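Local coordinates for molybdopterin biosynthesis protein (Mycobacterium abscessus, PDB 3TCR) that probably takes part in molybdenum cofactor biosynthesis, as a molybdopterin-binding protein of the MoCF_biosynth family, at residues 42-46 with 74-80; 86-92 with 117-123. All blocks are in the same frame, centred on the assembly; numbering follows the deposited sequence.

Contact 1. Residues 42-46 with 74-80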
loop_
_atom_site.group_PDB
_atom_site.type_symbol
_atom_site.label_atom_id
_atom_site.label_comp_id
_atom_site.label_asym_id
_atom_site.label_seq_id
_atom_site.Cartn_x
_atom_site.Cartn_y
_atom_site.Cartn_z
ATOM N N PRO A 42 16.863 10.383 -26.314
ATOM C CA PRO A 42 17.007 9.777 -24.975
ATOM C C PRO A 42 15.894 10.236 -24.020
ATOM O O PRO A 42 15.531 11.409 -24.018
ATOM C CB PRO A 42 18.399 10.253 -24.484
ATOM C CG PRO A 42 18.948 11.176 -25.555
ATOM C CD PRO A 42 18.129 10.966 -26.811
ATOM N N VAL A 43 15.355 9.318 -23.229
ATOM C CA VAL A 43 14.275 9.671 -22.301
ATOM C C VAL A 43 14.767 10.511 -21.105
ATOM O O VAL A 43 14.071 11.412 -20.624
ATOM C CB VAL A 43 13.602 8.420 -21.747
ATOM C CG1 VAL A 43 12.677 8.829 -20.600
ATOM C CG2 VAL A 43 12.884 7.672 -22.863
ATOM N N GLY A 44 15.978 10.240 -20.643
ATOM C CA GLY A 44 16.516 10.947 -19.491
ATOM C C GLY A 44 17.779 10.276 -19.020
ATOM O O GLY A 44 18.250 9.329 -19.654
ATOM N N ARG A 45 18.329 10.800 -17.925
ATOM C CA ARG A 45 19.535 10.298 -17.312
ATOM C C ARG A 45 19.192 9.433 -16.087
ATOM O O ARG A 45 18.280 9.748 -15.328
ATOM C CB ARG A 45 20.384 11.497 -16.900
ATOM C CG ARG A 45 21.018 12.243 -18.074
ATOM C CD ARG A 45 21.446 13.671 -17.697
ATOM N NE ARG A 45 22.365 13.677 -16.568
ATOM C CZ ARG A 45 22.310 14.463 -15.482
ATOM N NH1 ARG A 45 21.366 15.376 -15.295
ATOM N NH2 ARG A 45 23.242 14.325 -14.558
ATOM N N SER A 46 19.954 8.369 -15.884
ATOM C CA SER A 46 19.747 7.443 -14.778
ATOM C C SER A 46 21.023 7.103 -14.023
ATOM O O SER A 46 22.123 7.217 -14.562
ATOM C CB SER A 46 19.121 6.137 -15.293
ATOM O OG SER A 46 19.962 5.535 -16.263
ATOM N N ALA A 74 15.581 0.734 -22.526
ATOM C CA ALA A 74 14.391 1.609 -22.419
ATOM C C ALA A 74 14.686 3.032 -22.869
ATOM O O ALA A 74 13.805 3.869 -22.810
ATOM C CB ALA A 74 13.847 1.647 -20.979
ATOM N N GLY A 75 15.917 3.329 -23.270
ATOM C CA GLY A 75 16.250 4.655 -23.748
ATOM C C GLY A 75 16.880 5.644 -22.776
ATOM O O GLY A 75 17.016 6.815 -23.126
ATOM N N PHE A 76 17.254 5.214 -21.575
ATOM C CA PHE A 76 17.948 6.102 -20.608
ATOM C C PHE A 76 19.445 6.087 -20.848
ATOM O O PHE A 76 19.995 5.060 -21.193
ATOM C CB PHE A 76 17.732 5.652 -19.146
ATOM C CG PHE A 76 16.327 5.806 -18.680
ATOM C CD1 PHE A 76 15.927 6.944 -18.026
ATOM C CD2 PHE A 76 15.397 4.836 -18.952
ATOM C CE1 PHE A 76 14.608 7.113 -17.639
ATOM C CE2 PHE A 76 14.088 4.980 -18.558
ATOM C CZ PHE A 76 13.687 6.127 -17.898
ATOM N N VAL A 77 20.098 7.220 -20.638
ATOM C CA VAL A 77 21.528 7.259 -20.489
ATOM C C VAL A 77 21.792 6.794 -19.065
ATOM O O VAL A 77 21.097 7.214 -18.117
ATOM C CB VAL A 77 22.064 8.701 -20.694
ATOM C CG1 VAL A 77 23.531 8.833 -20.282
ATOM C CG2 VAL A 77 21.885 9.096 -22.168
ATOM N N VAL A 78 22.796 5.937 -18.908
ATOM C CA VAL A 78 23.223 5.479 -17.595
ATOM C C VAL A 78 24.466 6.262 -17.214
ATOM O O VAL A 78 25.540 6.024 -17.733
ATOM C CB VAL A 78 23.476 3.950 -17.601
ATOM C CG1 VAL A 78 23.880 3.450 -16.213
ATOM C CG2 VAL A 78 22.227 3.209 -18.118
ATOM N N ASP A 79 24.307 7.227 -16.318
ATOM C CA ASP A 79 25.420 8.110 -15.942
ATOM C C ASP A 79 26.492 7.346 -15.207
ATOM O O ASP A 79 27.660 7.709 -15.292
ATOM C CB ASP A 79 24.943 9.287 -15.053
ATOM C CG ASP A 79 24.240 10.386 -15.844
ATOM O OD1 ASP A 79 24.227 10.308 -17.094
ATOM O OD2 ASP A 79 23.709 11.330 -15.213
ATOM N N GLY A 80 26.116 6.277 -14.494
ATOM C CA GLY A 80 27.073 5.563 -13.643
ATOM C C GLY A 80 26.415 4.552 -12.735
ATOM O O GLY A 80 25.178 4.433 -12.701
#
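S46, the residue with the most surface buried here, meets F76 and D79 on the neighbouring strand, the next two in that measure. Its hydroxyl bends back to the carbonyl oxygen of V77, with S46 OG 2.7 Å from V77 O, because chi1 of 59° sets OG between the backbone N and the carbonyl carbon. V77 O also takes the backbone S46 N, nearly in line with its C=O, whereas the hydroxyl arrives from above the carbonyl plane. One carbonyl oxygen thus takes two donors of the same serine. S46 OG also lies 3.6 Å from F76 CB; serine suits the place because its short hydroxyl can turn back to the neighbouring backbone.

The ring of F76 reaches back along the strand, where CG1 of V43 lies 3.9 Å from F76 CE1 and V43 CB stands over one ring face. L71 of helix 64-73 packs on S46 and F76, and I188 of helix 173-196 on V43 and F76, surroundings that suit a phenylalanine.

The ladder is parallel: V77 N donates to G44 O, and D79 N to S46 O at 2.8 Å. Before it, V43 N meets G75 O at 3.0 Å; G75, with positive phi, closes helix 64-73 in a Schellman motif. R45 stands on the other face with V77, and D79 OD2 lies 3.0 Å from R45 NE in a salt bridge whose bonds are weak and bent, while R45 NH2 also reaches G101 O.

Backbone bonds and the apolar face of F76 thus join the parallel strands of a beta-alpha-beta unit; the bent salt bridge probably adds little.

Contact 2. Residues 86-92 with 117-123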
loop_
_atom_site.group_PDB
_atom_site.type_symbol
_atom_site.label_atom_id
_atom_site.label_comp_id
_atom_site.label_asym_id
_atom_site.label_seq_id
_atom_site.Cartn_x
_atom_site.Cartn_y
_atom_site.Cartn_z
ATOM N N ASN A 86 25.106 -1.844 3.106
ATOM C CA ASN A 86 23.811 -1.700 3.772
ATOM C C ASN A 86 23.962 -0.824 4.965
ATOM O O ASN A 86 24.014 -1.299 6.105
ATOM C CB ASN A 86 23.249 -3.061 4.223
ATOM C CG ASN A 86 22.188 -3.576 3.290
ATOM O OD1 ASN A 86 21.122 -2.953 3.140
ATOM N ND2 ASN A 86 22.497 -4.644 2.589
ATOM N N ASP A 87 23.996 0.464 4.672
ATOM C CA ASP A 87 24.354 1.480 5.605
ATOM C C ASP A 87 23.580 2.712 5.213
ATOM O O ASP A 87 23.783 3.283 4.125
ATOM C CB ASP A 87 25.844 1.762 5.525
ATOM C CG ASP A 87 26.268 2.862 6.467
ATOM O OD1 ASP A 87 26.671 2.512 7.594
ATOM O OD2 ASP A 87 26.159 4.058 6.112
ATOM N N LEU A 88 22.726 3.138 6.133
ATOM C CA LEU A 88 21.810 4.222 5.906
ATOM C C LEU A 88 22.455 5.505 5.357
ATOM O O LEU A 88 22.006 6.024 4.335
ATOM C CB LEU A 88 21.033 4.492 7.198
ATOM C CG LEU A 88 19.843 5.430 6.988
ATOM C CD1 LEU A 88 18.611 4.867 7.711
ATOM C CD2 LEU A 88 20.219 6.875 7.403
ATOM N N SER A 89 23.513 5.989 6.000
ATOM C CA SER A 89 24.146 7.217 5.544
ATOM C C SER A 89 24.856 7.073 4.201
ATOM O O SER A 89 24.868 7.994 3.417
ATOM C CB SER A 89 25.092 7.794 6.604
ATOM O OG SER A 89 26.257 7.018 6.676
ATOM N N GLU A 90 25.421 5.911 3.912
ATOM C CA GLU A 90 26.023 5.691 2.589
ATOM C C GLU A 90 24.989 5.671 1.481
ATOM O O GLU A 90 25.188 6.256 0.424
ATOM C CB GLU A 90 26.806 4.371 2.527
ATOM C CG GLU A 90 28.090 4.337 3.330
ATOM C CD GLU A 90 28.817 2.980 3.198
ATOM O OE1 GLU A 90 29.492 2.588 4.177
ATOM O OE2 GLU A 90 28.716 2.305 2.116
ATOM N N ILE A 91 23.898 4.964 1.712
ATOM C CA ILE A 91 22.809 4.934 0.760
ATOM C C ILE A 91 22.249 6.347 0.535
ATOM O O ILE A 91 22.003 6.747 -0.606
ATOM C CB ILE A 91 21.654 4.015 1.195
ATOM C CG1 ILE A 91 22.154 2.582 1.379
ATOM C CG2 ILE A 91 20.537 4.078 0.142
ATOM C CD1 ILE A 91 21.211 1.648 2.131
ATOM N N GLN A 92 22.055 7.098 1.615
ATOM C CA GLN A 92 21.530 8.459 1.507
ATOM C C GLN A 92 22.497 9.352 0.732
ATOM O O GLN A 92 22.086 10.134 -0.162
ATOM C CB GLN A 92 21.186 9.025 2.915
ATOM C CG GLN A 92 19.908 8.369 3.501
ATOM C CD GLN A 92 19.371 9.101 4.736
ATOM O OE1 GLN A 92 20.106 9.818 5.378
ATOM N NE2 GLN A 92 18.088 8.933 5.053
ATOM N N ARG A 117 19.830 -5.715 8.681
ATOM C CA ARG A 117 20.865 -5.148 7.830
ATOM C C ARG A 117 20.270 -4.471 6.557
ATOM O O ARG A 117 20.780 -3.442 6.106
ATOM C CB ARG A 117 21.902 -6.257 7.516
ATOM C CG ARG A 117 23.154 -5.814 6.741
ATOM C CD ARG A 117 24.196 -5.105 7.629
ATOM N NE ARG A 117 25.229 -4.413 6.844
ATOM C CZ ARG A 117 26.126 -3.544 7.320
ATOM N NH1 ARG A 117 27.007 -2.974 6.499
ATOM N NH2 ARG A 117 26.161 -3.234 8.612
ATOM N N ASP A 118 19.151 -4.980 6.049
ATOM C CA ASP A 118 18.429 -4.383 4.897
ATOM C C ASP A 118 17.801 -3.007 5.215
ATOM O O ASP A 118 16.680 -2.939 5.763
ATOM C CB ASP A 118 17.277 -5.295 4.440
ATOM C CG ASP A 118 17.744 -6.635 3.896
ATOM O OD1 ASP A 118 18.344 -6.668 2.797
ATOM O OD2 ASP A 118 17.448 -7.682 4.563
ATOM N N VAL A 119 18.470 -1.919 4.821
ATOM C CA VAL A 119 18.019 -0.591 5.187
ATOM C C VAL A 119 17.787 0.368 4.016
ATOM O O VAL A 119 17.583 1.541 4.248
ATOM C CB VAL A 119 18.958 0.057 6.229
ATOM C CG1 VAL A 119 18.976 -0.779 7.524
ATOM C CG2 VAL A 119 20.359 0.225 5.665
ATOM N N ALA A 120 17.738 -0.128 2.785
ATOM C CA ALA A 120 17.416 0.716 1.640
ATOM C C ALA A 120 16.092 1.521 1.802
ATOM O O ALA A 120 16.057 2.712 1.571
ATOM C CB ALA A 120 17.392 -0.117 0.341
ATOM N N PRO A 121 15.011 0.870 2.235
ATOM C CA PRO A 121 13.770 1.635 2.377
ATOM C C PRO A 121 13.830 2.715 3.464
ATOM O O PRO A 121 13.376 3.845 3.248
ATOM C CB PRO A 121 12.737 0.572 2.710
ATOM C CG PRO A 121 13.373 -0.740 2.300
ATOM C CD PRO A 121 14.831 -0.548 2.576
ATOM N N GLU A 122 14.384 2.370 4.619
ATOM C CA GLU A 122 14.589 3.343 5.715
ATOM C C GLU A 122 15.454 4.505 5.253
ATOM O O GLU A 122 15.226 5.650 5.660
ATOM C CB GLU A 122 15.306 2.687 6.898
ATOM C CG GLU A 122 14.462 1.729 7.725
ATOM C CD GLU A 122 14.272 0.344 7.116
ATOM O OE1 GLU A 122 14.801 0.023 6.038
ATOM O OE2 GLU A 122 13.538 -0.438 7.747
ATOM N N ALA A 123 16.450 4.212 4.413
ATOM C CA ALA A 123 17.375 5.251 3.924
ATOM C C ALA A 123 16.674 6.167 2.920
ATOM O O ALA A 123 16.926 7.376 2.894
ATOM C CB ALA A 123 18.632 4.660 3.301
HETATM O O HOH W 1 26.548 0.053 9.131
#
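D87 OD2 is gripped by two donors of its own helix start, S89 OG and E90 N, each at 3.0 Å; E90 N donates to the anti lone pair of D87 OD2, so the aspartate caps helix 88-100. Its other oxygen, OD1, accepts from a water that is weakly linked to R117 NH2 across the contact.

N86 buries the most surface. Its OD1 takes a weak bond from V119 N at 3.3 Å, and its backbone oxygen lies over the centre of the R117 guanidinium, 3.2 Å above the plane. The arginine's NE pairs with D53, whose OD1 also receives N86 N. R117 and D118 end the family's GGTG...TPRD motif, consistent with a place beside the probable molybdopterin site.

Where the two helices meet, A123 is small enough for close approach: its CB sits 3.7 Å from I91 CG2, with L88 alongside. I91 CD1 reaches on to CG2 of V119. Q92, extended beyond CG, brings NE2 to A123 O at 2.9 Å, the oxygen lying close to the amide plane.

The first turns of helices 88-100 and 120-124 thus pack together beside strands 44-51 and 76-84, whose V51 and V84 touch I91, while E122 bridges to R155 and to R130 of the second subunit.

In the fold
The contacts follow one another along the chain: contact 1 is complete before contact 2 begins, and strand 76-84 leads directly into helix 88-100. Their centres are 24 Å apart, on opposite sides of the chain's centre, and their nearest atoms are about 13 Å apart. Contact 1 lies where strands 44-51 and 76-84 begin, at the edge of the six-stranded mixed sheet. Contact 2 lies beyond the C-terminal ends of those same strands, where sites of such alpha/beta folds commonly lie, consistent with a role near the probable molybdopterin site. Contact 1 touches no other protein chain of the three-chain assembly, whereas contact 2 is also reached by the second subunit.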